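Local coordinates for NIF3-related protein (Bacillus cereus, PDB 2GX8) that is of unknown function but, as a NIF3-family member, binds a pair of zinc ions and carries an inserted domain thought to be regulatory, at residues E39-K44 / K369-K374; R65-A70 / L380-H385; V164-P169 / T246-E251; T195-G200 / E224-E229. One frame throughout, in Å; residues are numbered along the deposited sequence.

Contact 1: E39-K44 / K369-K374; sequences ESMYPK and KQLQEK
Y42 and M41 reach from the loop after helix 31-38 to one side of helix 362-377, a loop-on-helix packing within the NIF3 fold, meeting Q370, L371 and K374. The amide of Q370 donates to the phenol: Q370 NE2 lies 2.7 Å from Y42 OH, at the ring's edge, with a bent N-H...O angle of 144°. Ring and amide planes stand 72° apart, so the amide meets the hydroxyl without stacking on the ring. M41 supplies the apolar half. Its SD sits 3.7 Å from Q370 CB and equally far from K374 CG, bridging two residues one helical turn apart, while M41 CE turns inward to L371 CD1 at 4.1 Å. A bend at the last torsion (chi3 -65°) swings that methyl toward the buried leucine. Further out, the ring of Y42 meets that of F38, and its side chain touches N129 and V130 of helix 128-132, next to the zinc ligand D131; it is about 10 Å from a bound zinc ion. L371 rests in turn on I384. At the outer margin S40 OG is hydrogen-bonded to L37 O, and the folded chain of K374 passes it with K374 CE 3.4 Å from S40 OG.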
loop_
_atom_site.group_PDB
_atom_site.type_symbol
_atom_site.label_atom_id
_atom_site.label_comp_id
_atom_site.label_asym_id
_atom_site.label_seq_id
_atom_site.Cartn_x
_atom_site.Cartn_y
_atom_site.Cartn_z
ATOM N N GLU C 39 -26.523 23.404 7.743
ATOM C CA GLU C 39 -25.364 22.855 8.427
ATOM C C GLU C 39 -25.376 23.091 9.933
ATOM O O GLU C 39 -24.611 22.462 10.655
ATOM C CB GLU C 39 -24.068 23.347 7.775
ATOM C CG GLU C 39 -23.867 22.735 6.395
ATOM C CD GLU C 39 -22.700 23.296 5.605
ATOM O OE1 GLU C 39 -22.599 22.938 4.407
ATOM O OE2 GLU C 39 -21.899 24.106 6.140
ATOM N N SER C 40 -26.250 23.976 10.405
ATOM C CA SER C 40 -26.384 24.192 11.837
ATOM C C SER C 40 -27.023 22.936 12.448
ATOM O O SER C 40 -26.744 22.565 13.595
ATOM C CB SER C 40 -27.242 25.427 12.128
ATOM O OG SER C 40 -28.592 25.241 11.719
ATOM N N MET C 41 -27.870 22.277 11.663
ATOM C CA MET C 41 -28.553 21.070 12.098
ATOM C C MET C 41 -27.760 19.817 11.708
ATOM O O MET C 41 -27.812 18.799 12.387
ATOM C CB MET C 41 -29.943 20.999 11.461
ATOM C CG MET C 41 -30.808 22.242 11.647
ATOM S SD MET C 41 -32.466 22.063 10.934
ATOM C CE MET C 41 -32.148 21.923 9.178
ATOM N N TYR C 42 -27.020 19.893 10.613
ATOM C CA TYR C 42 -26.270 18.743 10.134
ATOM C C TYR C 42 -24.836 19.126 9.811
ATOM O O TYR C 42 -24.482 19.209 8.628
ATOM C CB TYR C 42 -26.967 18.153 8.890
ATOM C CG TYR C 42 -28.365 17.655 9.192
ATOM C CD1 TYR C 42 -29.496 18.445 8.939
ATOM C CD2 TYR C 42 -28.552 16.408 9.761
ATOM C CE1 TYR C 42 -30.769 17.991 9.252
ATOM C CE2 TYR C 42 -29.803 15.944 10.074
ATOM C CZ TYR C 42 -30.909 16.726 9.818
ATOM O OH TYR C 42 -32.149 16.212 10.158
ATOM N N PRO C 43 -24.006 19.370 10.851
ATOM C CA PRO C 43 -22.612 19.772 10.616
ATOM C C PRO C 43 -21.745 18.749 9.872
ATOM O O PRO C 43 -21.939 17.544 10.031
ATOM C CB PRO C 43 -22.070 20.032 12.027
ATOM C CG PRO C 43 -23.003 19.361 12.938
ATOM C CD PRO C 43 -24.330 19.325 12.288
ATOM N N LYS C 44 -20.793 19.251 9.077
ATOM C CA LYS C 44 -19.890 18.424 8.252
ATOM C C LYS C 44 -18.885 17.551 9.021
ATOM O O LYS C 44 -18.362 16.592 8.466
ATOM C CB LYS C 44 -19.153 19.295 7.221
ATOM C CG LYS C 44 -20.014 19.805 6.065
ATOM C CD LYS C 44 -19.238 20.833 5.239
ATOM C CE LYS C 44 -19.992 21.213 3.977
ATOM N NZ LYS C 44 -19.460 22.459 3.305
ATOM N N LYS C 369 -39.260 19.887 6.914
ATOM C CA LYS C 369 -39.875 20.559 8.068
ATOM C C LYS C 369 -38.808 21.365 8.807
ATOM O O LYS C 369 -38.899 22.596 8.899
ATOM C CB LYS C 369 -40.570 19.587 9.044
ATOM C CG LYS C 369 -41.073 20.345 10.300
ATOM C CD LYS C 369 -41.378 19.525 11.597
ATOM C CE LYS C 369 -42.840 19.032 11.751
ATOM N NZ LYS C 369 -43.242 17.919 10.819
ATOM N N GLN C 370 -37.810 20.652 9.328
ATOM C CA GLN C 370 -36.672 21.238 10.029
ATOM C C GLN C 370 -36.157 22.497 9.330
ATOM O O GLN C 370 -36.067 23.545 9.951
ATOM C CB GLN C 370 -35.521 20.222 10.138
ATOM C CG GLN C 370 -35.684 19.140 11.200
ATOM C CD GLN C 370 -34.676 17.981 11.053
ATOM O OE1 GLN C 370 -34.174 17.436 12.044
ATOM N NE2 GLN C 370 -34.376 17.613 9.819
ATOM N N LEU C 371 -35.840 22.394 8.038
ATOM C CA LEU C 371 -35.299 23.533 7.292
ATOM C C LEU C 371 -36.301 24.670 7.087
ATOM O O LEU C 371 -35.933 25.830 7.232
ATOM C CB LEU C 371 -34.650 23.107 5.963
ATOM C CG LEU C 371 -33.809 24.176 5.243
ATOM C CD1 LEU C 371 -32.614 24.618 6.104
ATOM C CD2 LEU C 371 -33.339 23.735 3.859
ATOM N N GLN C 372 -37.554 24.359 6.761
ATOM C CA GLN C 372 -38.569 25.410 6.613
ATOM C C GLN C 372 -38.668 26.204 7.920
ATOM O O GLN C 372 -38.780 27.421 7.915
ATOM C CB GLN C 372 -39.936 24.812 6.307
ATOM C CG GLN C 372 -40.976 25.833 5.906
ATOM C CD GLN C 372 -40.742 26.397 4.514
ATOM O OE1 GLN C 372 -40.420 27.578 4.359
ATOM N NE2 GLN C 372 -40.874 25.546 3.495
ATOM N N GLU C 373 -38.617 25.490 9.036
ATOM C CA GLU C 373 -38.692 26.049 10.383
ATOM C C GLU C 373 -37.559 27.067 10.637
ATOM O O GLU C 373 -37.803 28.143 11.194
ATOM C CB GLU C 373 -38.636 24.869 11.360
ATOM C CG GLU C 373 -39.107 25.073 12.778
ATOM C CD GLU C 373 -39.283 23.741 13.530
ATOM O OE1 GLU C 373 -39.413 22.665 12.892
ATOM O OE2 GLU C 373 -39.310 23.781 14.776
ATOM N N LYS C 374 -36.337 26.740 10.208
ATOM C CA LYS C 374 -35.169 27.624 10.376
ATOM C C LYS C 374 -35.230 28.867 9.494
ATOM O O LYS C 374 -34.847 29.955 9.918
ATOM C CB LYS C 374 -33.862 26.883 10.064
ATOM C CG LYS C 374 -33.570 25.637 10.916
ATOM C CD LYS C 374 -33.086 25.936 12.340
ATOM C CE LYS C 374 -31.693 26.542 12.321
ATOM N NZ LYS C 374 -31.112 26.622 13.681
#

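Contact 2: R65-A70 / L380-H385; sequences RHVLIA and LNVHIH
Strands 66-70 and 383-385 run parallel, their axes 4.7 Å apart at an angle of 21°, and are laced by H383 N to R65 O, V67 N to H383 O, H385 N to V67 O and I69 N to H385 O. Of these bonds H383 N to R65 O is the longest at 3.2 Å, and I69 N to H385 O the shortest at 2.7 Å. H66, H383 and H385 gather on one face as an aromatic cluster. The rings of H66 and H385 lie edge against edge, planes 15° apart, neither over the other; the 2.9 Å between H385 NE2 and H66 CD2 is unusually short and doubtful in detail. Those of H66 and H383 are close to parallel, but displaced so far that they hardly overlap, centroids 5.9 Å from each other. Strand 383-386 is the outermost strand, within this chain, of a mixed five-stranded sheet; strand 66-70 bonds along its other edge to strand 88-91, which leads to the zinc ligands H92 and H93. The opposite face is aliphatic. V67 and I384 run alongside each other in the same direction, and with CG2 anti to its carbonyl carbon V67 places that methyl 3.6 Å from V382 CG1 and 3.8 Å from I384 CD1. I69 CG1 meets I384 CG2 at 3.7 Å. Helices 31-38 and 362-377 close over this face, I34 touching V67 and V382, and M363 and V367 touching I69; L68, directed to the histidine face, packs on helix 75-84.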
loop_
_atom_site.group_PDB
_atom_site.type_symbol
_atom_site.label_atom_id
_atom_site.label_comp_id
_atom_site.label_asym_id
_atom_site.label_seq_id
_atom_site.Cartn_x
_atom_site.Cartn_y
_atom_site.Cartn_z
ATOM N N ARG C 65 -35.176 31.232 -4.296
ATOM C CA ARG C 65 -36.578 31.369 -3.886
ATOM C C ARG C 65 -37.201 30.041 -3.476
ATOM O O ARG C 65 -38.193 30.024 -2.759
ATOM C CB ARG C 65 -37.437 31.927 -5.027
ATOM C CG ARG C 65 -36.993 33.239 -5.664
ATOM C CD ARG C 65 -37.856 33.492 -6.914
ATOM N NE ARG C 65 -37.398 34.575 -7.796
ATOM C CZ ARG C 65 -37.704 35.861 -7.632
ATOM N NH1 ARG C 65 -38.443 36.246 -6.595
ATOM N NH2 ARG C 65 -37.258 36.775 -8.496
ATOM N N HIS C 66 -36.654 28.937 -3.975
ATOM C CA HIS C 66 -37.187 27.596 -3.729
ATOM C C HIS C 66 -36.075 26.585 -3.659
ATOM O O HIS C 66 -35.138 26.654 -4.442
ATOM C CB HIS C 66 -38.085 27.132 -4.871
ATOM C CG HIS C 66 -39.364 27.891 -5.008
ATOM N ND1 HIS C 66 -39.451 29.088 -5.690
ATOM C CD2 HIS C 66 -40.620 27.596 -4.601
ATOM C CE1 HIS C 66 -40.699 29.514 -5.663
ATOM N NE2 HIS C 66 -41.428 28.625 -5.011
ATOM N N VAL C 67 -36.203 25.634 -2.738
ATOM C CA VAL C 67 -35.210 24.553 -2.543
ATOM C C VAL C 67 -35.921 23.192 -2.544
ATOM O O VAL C 67 -37.057 23.095 -2.068
ATOM C CB VAL C 67 -34.464 24.726 -1.189
ATOM C CG1 VAL C 67 -33.262 23.841 -1.087
ATOM C CG2 VAL C 67 -34.023 26.212 -1.007
ATOM N N LEU C 68 -35.253 22.143 -3.057
ATOM C CA LEU C 68 -35.832 20.801 -3.078
ATOM C C LEU C 68 -35.026 19.808 -2.224
ATOM O O LEU C 68 -33.788 19.705 -2.364
ATOM C CB LEU C 68 -35.907 20.267 -4.520
ATOM C CG LEU C 68 -36.632 18.944 -4.799
ATOM C CD1 LEU C 68 -38.127 19.074 -4.524
ATOM C CD2 LEU C 68 -36.410 18.493 -6.245
ATOM N N ILE C 69 -35.716 19.080 -1.348
ATOM C CA ILE C 69 -35.047 18.062 -0.578
ATOM C C ILE C 69 -35.267 16.736 -1.316
ATOM O O ILE C 69 -36.413 16.356 -1.607
ATOM C CB ILE C 69 -35.581 17.949 0.855
ATOM C CG1 ILE C 69 -35.746 19.338 1.495
ATOM C CG2 ILE C 69 -34.635 17.129 1.686
ATOM C CD1 ILE C 69 -34.439 20.101 1.573
ATOM N N ALA C 70 -34.169 16.039 -1.610
ATOM C CA ALA C 70 -34.232 14.752 -2.311
ATOM C C ALA C 70 -33.430 13.687 -1.604
ATOM O O ALA C 70 -32.569 14.005 -0.787
ATOM C CB ALA C 70 -33.707 14.903 -3.756
ATOM N N LEU C 380 -36.611 34.691 6.202
ATOM C CA LEU C 380 -36.216 34.410 4.816
ATOM C C LEU C 380 -37.355 33.989 3.921
ATOM O O LEU C 380 -38.213 33.195 4.301
ATOM C CB LEU C 380 -35.106 33.361 4.761
ATOM C CG LEU C 380 -33.781 33.839 5.335
ATOM C CD1 LEU C 380 -32.733 32.760 5.214
ATOM C CD2 LEU C 380 -33.340 35.109 4.614
ATOM N N ASN C 381 -37.337 34.520 2.712
ATOM C CA ASN C 381 -38.383 34.262 1.752
ATOM C C ASN C 381 -38.010 33.080 0.851
ATOM O O ASN C 381 -37.660 33.262 -0.321
ATOM C CB ASN C 381 -38.646 35.537 0.947
ATOM C CG ASN C 381 -39.875 35.439 0.069
ATOM O OD1 ASN C 381 -40.479 34.378 -0.060
ATOM N ND2 ASN C 381 -40.256 36.560 -0.540
ATOM N N VAL C 382 -38.075 31.876 1.428
ATOM C CA VAL C 382 -37.771 30.630 0.716
ATOM C C VAL C 382 -38.827 29.582 1.027
ATOM O O VAL C 382 -39.229 29.415 2.176
ATOM C CB VAL C 382 -36.426 29.958 1.137
ATOM C CG1 VAL C 382 -35.969 29.020 0.034
ATOM C CG2 VAL C 382 -35.338 30.945 1.378
ATOM N N HIS C 383 -39.241 28.859 -0.004
ATOM C CA HIS C 383 -40.191 27.776 0.125
ATOM C C HIS C 383 -39.365 26.480 -0.019
ATOM O O HIS C 383 -38.683 26.293 -1.017
ATOM C CB HIS C 383 -41.222 27.889 -1.000
ATOM C CG HIS C 383 -42.448 27.040 -0.813
ATOM N ND1 HIS C 383 -42.394 25.701 -0.471
ATOM C CD2 HIS C 383 -43.762 27.325 -0.996
ATOM C CE1 HIS C 383 -43.620 25.209 -0.413
ATOM N NE2 HIS C 383 -44.469 26.171 -0.738
ATOM N N ILE C 384 -39.394 25.596 0.971
ATOM C CA ILE C 384 -38.650 24.334 0.869
ATOM C C ILE C 384 -39.625 23.246 0.408
ATOM O O ILE C 384 -40.787 23.242 0.822
ATOM C CB ILE C 384 -37.994 23.928 2.233
ATOM C CG1 ILE C 384 -37.291 25.120 2.914
ATOM C CG2 ILE C 384 -37.098 22.708 2.099
ATOM C CD1 ILE C 384 -36.190 25.778 2.130
ATOM N N HIS C 385 -39.176 22.329 -0.451
ATOM C CA HIS C 385 -40.062 21.275 -0.928
ATOM C C HIS C 385 -39.480 19.897 -0.678
ATOM O O HIS C 385 -38.266 19.722 -0.669
ATOM C CB HIS C 385 -40.332 21.415 -2.417
ATOM C CG HIS C 385 -40.745 22.786 -2.848
ATOM N ND1 HIS C 385 -42.067 23.166 -2.977
ATOM C CD2 HIS C 385 -40.007 23.863 -3.213
ATOM C CE1 HIS C 385 -42.123 24.416 -3.397
ATOM N NE2 HIS C 385 -40.888 24.866 -3.539
#

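Contact 3: V164-P169 / T246-E251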
loop_
_atom_site.group_PDB
_atom_site.type_symbol
_atom_site.label_atom_id
_atom_site.label_comp_id
_atom_site.label_asym_id
_atom_site.label_seq_id
_atom_site.Cartn_x
_atom_site.Cartn_y
_atom_site.Cartn_z
ATOM N N VAL C 164 -13.071 25.929 29.521
ATOM C CA VAL C 164 -12.578 27.280 29.346
ATOM C C VAL C 164 -12.514 27.910 30.722
ATOM O O VAL C 164 -13.510 27.924 31.448
ATOM C CB VAL C 164 -13.508 28.131 28.496
ATOM C CG1 VAL C 164 -12.943 29.564 28.360
ATOM C CG2 VAL C 164 -13.690 27.517 27.153
ATOM N N VAL C 165 -11.342 28.425 31.083
ATOM C CA VAL C 165 -11.179 29.130 32.347
ATOM C C VAL C 165 -10.846 30.567 31.952
ATOM O O VAL C 165 -9.910 30.791 31.196
ATOM C CB VAL C 165 -10.040 28.523 33.174
ATOM C CG1 VAL C 165 -9.792 29.336 34.453
ATOM C CG2 VAL C 165 -10.354 27.068 33.504
ATOM N N VAL C 166 -11.622 31.537 32.419
ATOM C CA VAL C 166 -11.353 32.944 32.095
ATOM C C VAL C 166 -11.219 33.747 33.416
ATOM O O VAL C 166 -11.827 33.406 34.443
ATOM C CB VAL C 166 -12.408 33.494 31.099
ATOM C CG1 VAL C 166 -13.805 33.580 31.755
ATOM C CG2 VAL C 166 -11.988 34.873 30.490
ATOM N N PHE C 167 -10.384 34.779 33.412
ATOM C CA PHE C 167 -10.139 35.608 34.618
ATOM C C PHE C 167 -10.726 36.980 34.373
ATOM O O PHE C 167 -10.375 37.626 33.390
ATOM C CB PHE C 167 -8.633 35.655 34.897
ATOM C CG PHE C 167 -8.029 34.286 35.048
ATOM C CD1 PHE C 167 -7.589 33.580 33.939
ATOM C CD2 PHE C 167 -7.978 33.677 36.282
ATOM C CE1 PHE C 167 -7.056 32.282 34.067
ATOM C CE2 PHE C 167 -7.456 32.405 36.410
ATOM C CZ PHE C 167 -7.012 31.707 35.306
ATOM N N VAL C 168 -11.638 37.408 35.250
ATOM C CA VAL C 168 -12.406 38.636 35.036
ATOM C C VAL C 168 -12.548 39.431 36.329
ATOM O O VAL C 168 -12.734 38.844 37.388
ATOM C CB VAL C 168 -13.882 38.315 34.595
ATOM C CG1 VAL C 168 -14.572 39.551 34.019
ATOM C CG2 VAL C 168 -13.957 37.215 33.561
ATOM N N PRO C 169 -12.447 40.769 36.262
ATOM C CA PRO C 169 -12.747 41.524 37.477
ATOM C C PRO C 169 -14.220 41.313 37.907
ATOM O O PRO C 169 -15.092 41.124 37.052
ATOM C CB PRO C 169 -12.528 42.974 37.031
ATOM C CG PRO C 169 -12.696 42.946 35.550
ATOM C CD PRO C 169 -12.041 41.668 35.166
ATOM N N THR C 246 -15.727 39.796 23.878
ATOM C CA THR C 246 -16.529 40.999 23.683
ATOM C C THR C 246 -17.041 41.552 25.022
ATOM O O THR C 246 -16.892 42.780 25.306
ATOM C CB THR C 246 -17.712 40.746 22.724
ATOM O OG1 THR C 246 -17.239 40.095 21.537
ATOM C CG2 THR C 246 -18.379 42.061 22.344
ATOM N N ALA C 247 -17.592 40.631 25.855
ATOM C CA ALA C 247 -18.174 41.008 27.149
ATOM C C ALA C 247 -17.121 41.435 28.142
ATOM O O ALA C 247 -17.372 42.262 29.032
ATOM C CB ALA C 247 -18.972 39.853 27.717
ATOM N N HIS C 248 -15.935 40.855 27.987
ATOM C CA HIS C 248 -14.819 41.137 28.872
ATOM C C HIS C 248 -14.379 42.579 28.659
ATOM O O HIS C 248 -14.228 43.024 27.524
ATOM C CB HIS C 248 -13.667 40.147 28.618
ATOM C CG HIS C 248 -12.740 39.983 29.786
ATOM N ND1 HIS C 248 -11.693 40.842 30.034
ATOM C CD2 HIS C 248 -12.711 39.059 30.778
ATOM C CE1 HIS C 248 -11.062 40.457 31.128
ATOM N NE2 HIS C 248 -11.661 39.380 31.601
ATOM N N PRO C 249 -14.197 43.314 29.761
ATOM C CA PRO C 249 -13.803 44.711 29.740
ATOM C C PRO C 249 -12.386 44.936 29.239
ATOM O O PRO C 249 -12.046 46.058 28.849
ATOM C CB PRO C 249 -13.882 45.115 31.218
ATOM C CG PRO C 249 -13.671 43.849 31.958
ATOM C CD PRO C 249 -14.374 42.820 31.136
ATOM N N TYR C 250 -11.555 43.899 29.268
ATOM C CA TYR C 250 -10.183 44.062 28.830
ATOM C C TYR C 250 -10.006 43.823 27.347
ATOM O O TYR C 250 -10.846 43.202 26.685
ATOM C CB TYR C 250 -9.197 43.205 29.626
ATOM C CG TYR C 250 -9.104 43.554 31.087
ATOM C CD1 TYR C 250 -9.456 44.823 31.543
ATOM C CD2 TYR C 250 -8.568 42.643 32.001
ATOM C CE1 TYR C 250 -9.351 45.153 32.880
ATOM C CE2 TYR C 250 -8.449 42.958 33.339
ATOM C CZ TYR C 250 -8.838 44.219 33.776
ATOM O OH TYR C 250 -8.707 44.557 35.111
ATOM N N GLU C 251 -8.903 44.357 26.837
ATOM C CA GLU C 251 -8.566 44.233 25.434
ATOM C C GLU C 251 -7.682 43.010 25.279
ATOM O O GLU C 251 -7.922 42.163 24.417
ATOM C CB GLU C 251 -7.978 45.555 24.905
ATOM C CG GLU C 251 -9.093 46.610 24.716
ATOM C CD GLU C 251 -8.604 48.023 24.460
ATOM O OE1 GLU C 251 -7.901 48.601 25.328
ATOM O OE2 GLU C 251 -8.980 48.577 23.405
#
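The imidazole of H248 has P249 CD over one face, 3.4 Å above the plane and offset toward the rim, while F167 O and V168 CG2 lie at its edge. This is a helix-to-strand junction in the inserted domain: H248 is the first residue to leave helical geometry after helix 237-247, and its ring reaches the end of strand 150-168. Both ring nitrogens are engaged. H248 NE2 donates to F167 O at 2.8 Å, the N-H...O angle being 154° and the carbonyl oxygen tilted 17° from the ring plane; H248 ND1 accepts from Y250 N at 3.2 Å. These two bonds are consistent with the tautomer protonated on NE2, and restrict rotation of the ring. CG of H248 is anti to the backbone N (chi1 -157°), which carries the imidazole across to V168, where H248 CD2 is 3.6 Å from V168 CG2. The F167 ring lies apart from H248 and meets that of F196 of a second subunit. V166 and V168 also pack on V176 of helix 170-182, and V166 on M244 of helix 237-247. Beyond the histidine the side chains of P169 and P249 pass antiparallel, P169 CG lying 3.8 Å from P249 CG.

Contact 4: T195-G200 / E224-E229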
loop_
_atom_site.group_PDB
_atom_site.type_symbol
_atom_site.label_atom_id
_atom_site.label_comp_id
_atom_site.label_asym_id
_atom_site.label_seq_id
_atom_site.Cartn_x
_atom_site.Cartn_y
_atom_site.Cartn_z
ATOM N N THR C 195 -21.619 27.117 35.075
ATOM C CA THR C 195 -20.335 27.757 35.306
ATOM C C THR C 195 -19.936 27.569 36.765
ATOM O O THR C 195 -20.773 27.252 37.641
ATOM C CB THR C 195 -20.361 29.310 35.077
ATOM O OG1 THR C 195 -21.106 29.951 36.124
ATOM C CG2 THR C 195 -20.953 29.696 33.727
ATOM N N PHE C 196 -18.647 27.780 37.019
ATOM C CA PHE C 196 -18.129 27.798 38.382
ATOM C C PHE C 196 -17.182 28.972 38.520
ATOM O O PHE C 196 -16.295 29.160 37.693
ATOM C CB PHE C 196 -17.428 26.494 38.778
ATOM C CG PHE C 196 -16.879 26.523 40.177
ATOM C CD1 PHE C 196 -17.705 26.303 41.256
ATOM C CD2 PHE C 196 -15.531 26.779 40.410
ATOM C CE1 PHE C 196 -17.210 26.343 42.547
ATOM C CE2 PHE C 196 -15.035 26.822 41.721
ATOM C CZ PHE C 196 -15.883 26.606 42.775
ATOM N N SER C 197 -17.377 29.747 39.575
ATOM C CA SER C 197 -16.570 30.925 39.840
ATOM C C SER C 197 -16.033 30.923 41.269
ATOM O O SER C 197 -16.768 30.656 42.232
ATOM C CB SER C 197 -17.400 32.208 39.661
ATOM O OG SER C 197 -17.953 32.328 38.363
ATOM N N SER C 198 -14.748 31.255 41.388
ATOM C CA SER C 198 -14.084 31.388 42.680
ATOM C C SER C 198 -13.235 32.647 42.637
ATOM O O SER C 198 -12.794 33.080 41.583
ATOM C CB SER C 198 -13.224 30.161 43.011
ATOM O OG SER C 198 -12.267 29.942 41.991
ATOM N N GLU C 199 -13.042 33.257 43.794
ATOM C CA GLU C 199 -12.241 34.454 43.848
ATOM C C GLU C 199 -10.801 34.159 44.209
ATOM O O GLU C 199 -10.511 33.219 44.935
ATOM C CB GLU C 199 -12.848 35.454 44.815
ATOM C CG GLU C 199 -14.159 35.982 44.298
ATOM C CD GLU C 199 -14.815 36.943 45.245
ATOM O OE1 GLU C 199 -14.771 36.696 46.476
ATOM O OE2 GLU C 199 -15.398 37.938 44.748
ATOM N N GLY C 200 -9.907 34.971 43.674
ATOM C CA GLY C 200 -8.512 34.846 43.971
ATOM C C GLY C 200 -7.787 36.093 43.557
ATOM O O GLY C 200 -8.399 37.119 43.258
ATOM N N GLU C 224 -7.328 41.546 42.753
ATOM C CA GLU C 224 -8.341 40.540 43.125
ATOM C C GLU C 224 -9.157 40.246 41.855
ATOM O O GLU C 224 -9.495 41.145 41.108
ATOM C CB GLU C 224 -9.237 41.017 44.266
ATOM C CG GLU C 224 -8.514 41.258 45.597
ATOM C CD GLU C 224 -9.345 42.113 46.591
ATOM O OE1 GLU C 224 -10.369 42.725 46.175
ATOM O OE2 GLU C 224 -8.965 42.199 47.795
ATOM N N GLU C 225 -9.445 38.979 41.604
ATOM C CA GLU C 225 -10.101 38.560 40.376
ATOM C C GLU C 225 -10.980 37.343 40.570
ATOM O O GLU C 225 -10.887 36.636 41.570
ATOM C CB GLU C 225 -9.039 38.118 39.369
ATOM C CG GLU C 225 -8.384 39.180 38.557
ATOM C CD GLU C 225 -7.484 38.573 37.491
ATOM O OE1 GLU C 225 -6.635 37.749 37.849
ATOM O OE2 GLU C 225 -7.609 38.942 36.299
ATOM N N VAL C 226 -11.784 37.061 39.554
ATOM C CA VAL C 226 -12.676 35.913 39.551
ATOM C C VAL C 226 -12.223 34.951 38.464
ATOM O O VAL C 226 -11.943 35.354 37.333
ATOM C CB VAL C 226 -14.158 36.365 39.354
ATOM C CG1 VAL C 226 -15.093 35.190 39.281
ATOM C CG2 VAL C 226 -14.560 37.216 40.482
ATOM N N ARG C 227 -12.120 33.682 38.844
ATOM C CA ARG C 227 -11.703 32.610 37.969
ATOM C C ARG C 227 -12.980 31.889 37.604
ATOM O O ARG C 227 -13.561 31.167 38.427
ATOM C CB ARG C 227 -10.769 31.651 38.714
ATOM C CG ARG C 227 -9.894 30.825 37.822
ATOM C CD ARG C 227 -9.185 29.628 38.515
ATOM N NE ARG C 227 -9.863 28.361 38.236
ATOM C CZ ARG C 227 -9.378 27.373 37.490
ATOM N NH1 ARG C 227 -8.176 27.427 36.940
ATOM N NH2 ARG C 227 -10.098 26.297 37.315
ATOM N N ILE C 228 -13.429 32.104 36.374
ATOM C CA ILE C 228 -14.650 31.497 35.881
ATOM C C ILE C 228 -14.314 30.338 34.970
ATOM O O ILE C 228 -13.557 30.484 34.021
ATOM C CB ILE C 228 -15.512 32.509 35.063
ATOM C CG1 ILE C 228 -15.792 33.789 35.879
ATOM C CG2 ILE C 228 -16.833 31.848 34.576
ATOM C CD1 ILE C 228 -16.463 34.915 35.083
ATOM N N GLU C 229 -14.884 29.183 35.256
ATOM C CA GLU C 229 -14.676 28.038 34.389
ATOM C C GLU C 229 -16.003 27.508 33.883
ATOM O O GLU C 229 -17.039 27.624 34.562
ATOM C CB GLU C 229 -13.861 26.949 35.065
ATOM C CG GLU C 229 -14.515 26.288 36.213
ATOM C CD GLU C 229 -13.700 25.135 36.736
ATOM O OE1 GLU C 229 -12.488 25.298 36.948
ATOM O OE2 GLU C 229 -14.274 24.055 36.951
HETATM O O HOH W 1 -12.959 28.650 39.207
#
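Strands 194-206 and 221-233 form an antiparallel ladder in the inserted domain, and the pairs F196-E229, S198-R227 and G200-E225 are its hydrogen-bonded positions. Each contributes two backbone bonds; the straightest is R227 N to S198 O, with an N-H...O angle of 178°, whereas the return bond from S198 N to R227 O is stretched to 3.2 Å. The carbonyl of R227 also accepts from a water at 2.7 Å from R227 O. The same water accepts from R227 NE, in the plane of the guanidinium, and bonds S198 OG at 3.1 Å, so it ties both strands together. At S198, OG stands between the backbone N and the carbonyl carbon (chi1 57°), which brings it to this water. Along the strand, R227 NH2 forms a salt bridge with E229 OE1, though the hydrogen bond within it is weak. This polar face lies where subunits of the assembly meet: E229 OE1 also pairs with R227 of a third subunit, R227 NH1 with E229 of a second, so R227 and E229 each have a partner in a different neighbouring subunit. Residues T195 to S197 extend the sheet as an antiparallel ladder with a strand of the third. F196 CB meets E229 CG at 3.9 Å. The other face turns to helix 170-182, where R177 bonds S197 OG and V170 touches V226. Here S197 OG sits 3.6 Å from I228 CG1, S197 CB packs on V226 CG1, and the side chains of E199 and V226 lie at a slant to each other, E199 CG 4.0 Å from V226 CG2.

The four contacts fall into two groups. Contacts 1 and 2 have centres 12 Å apart and touch; helix 362-377 is followed in the chain by strand 383-386. Their segments alternate along the chain, joining N-terminal and C-terminal parts beside the two-zinc site. Contacts 3 and 4, centres 11 Å apart, share a sheet in which strands 150-168 and 221-233 are neighbours, with V166 N probably bonded to I228 O. Along the sequence both lie between the halves of contacts 1 and 2, and contact 4 lies between those of contact 3. Centres of contacts 2 and 4 are 47 Å apart, consistent with a separate inserted domain that meets other subunits well away from the zinc-binding part of its own chain.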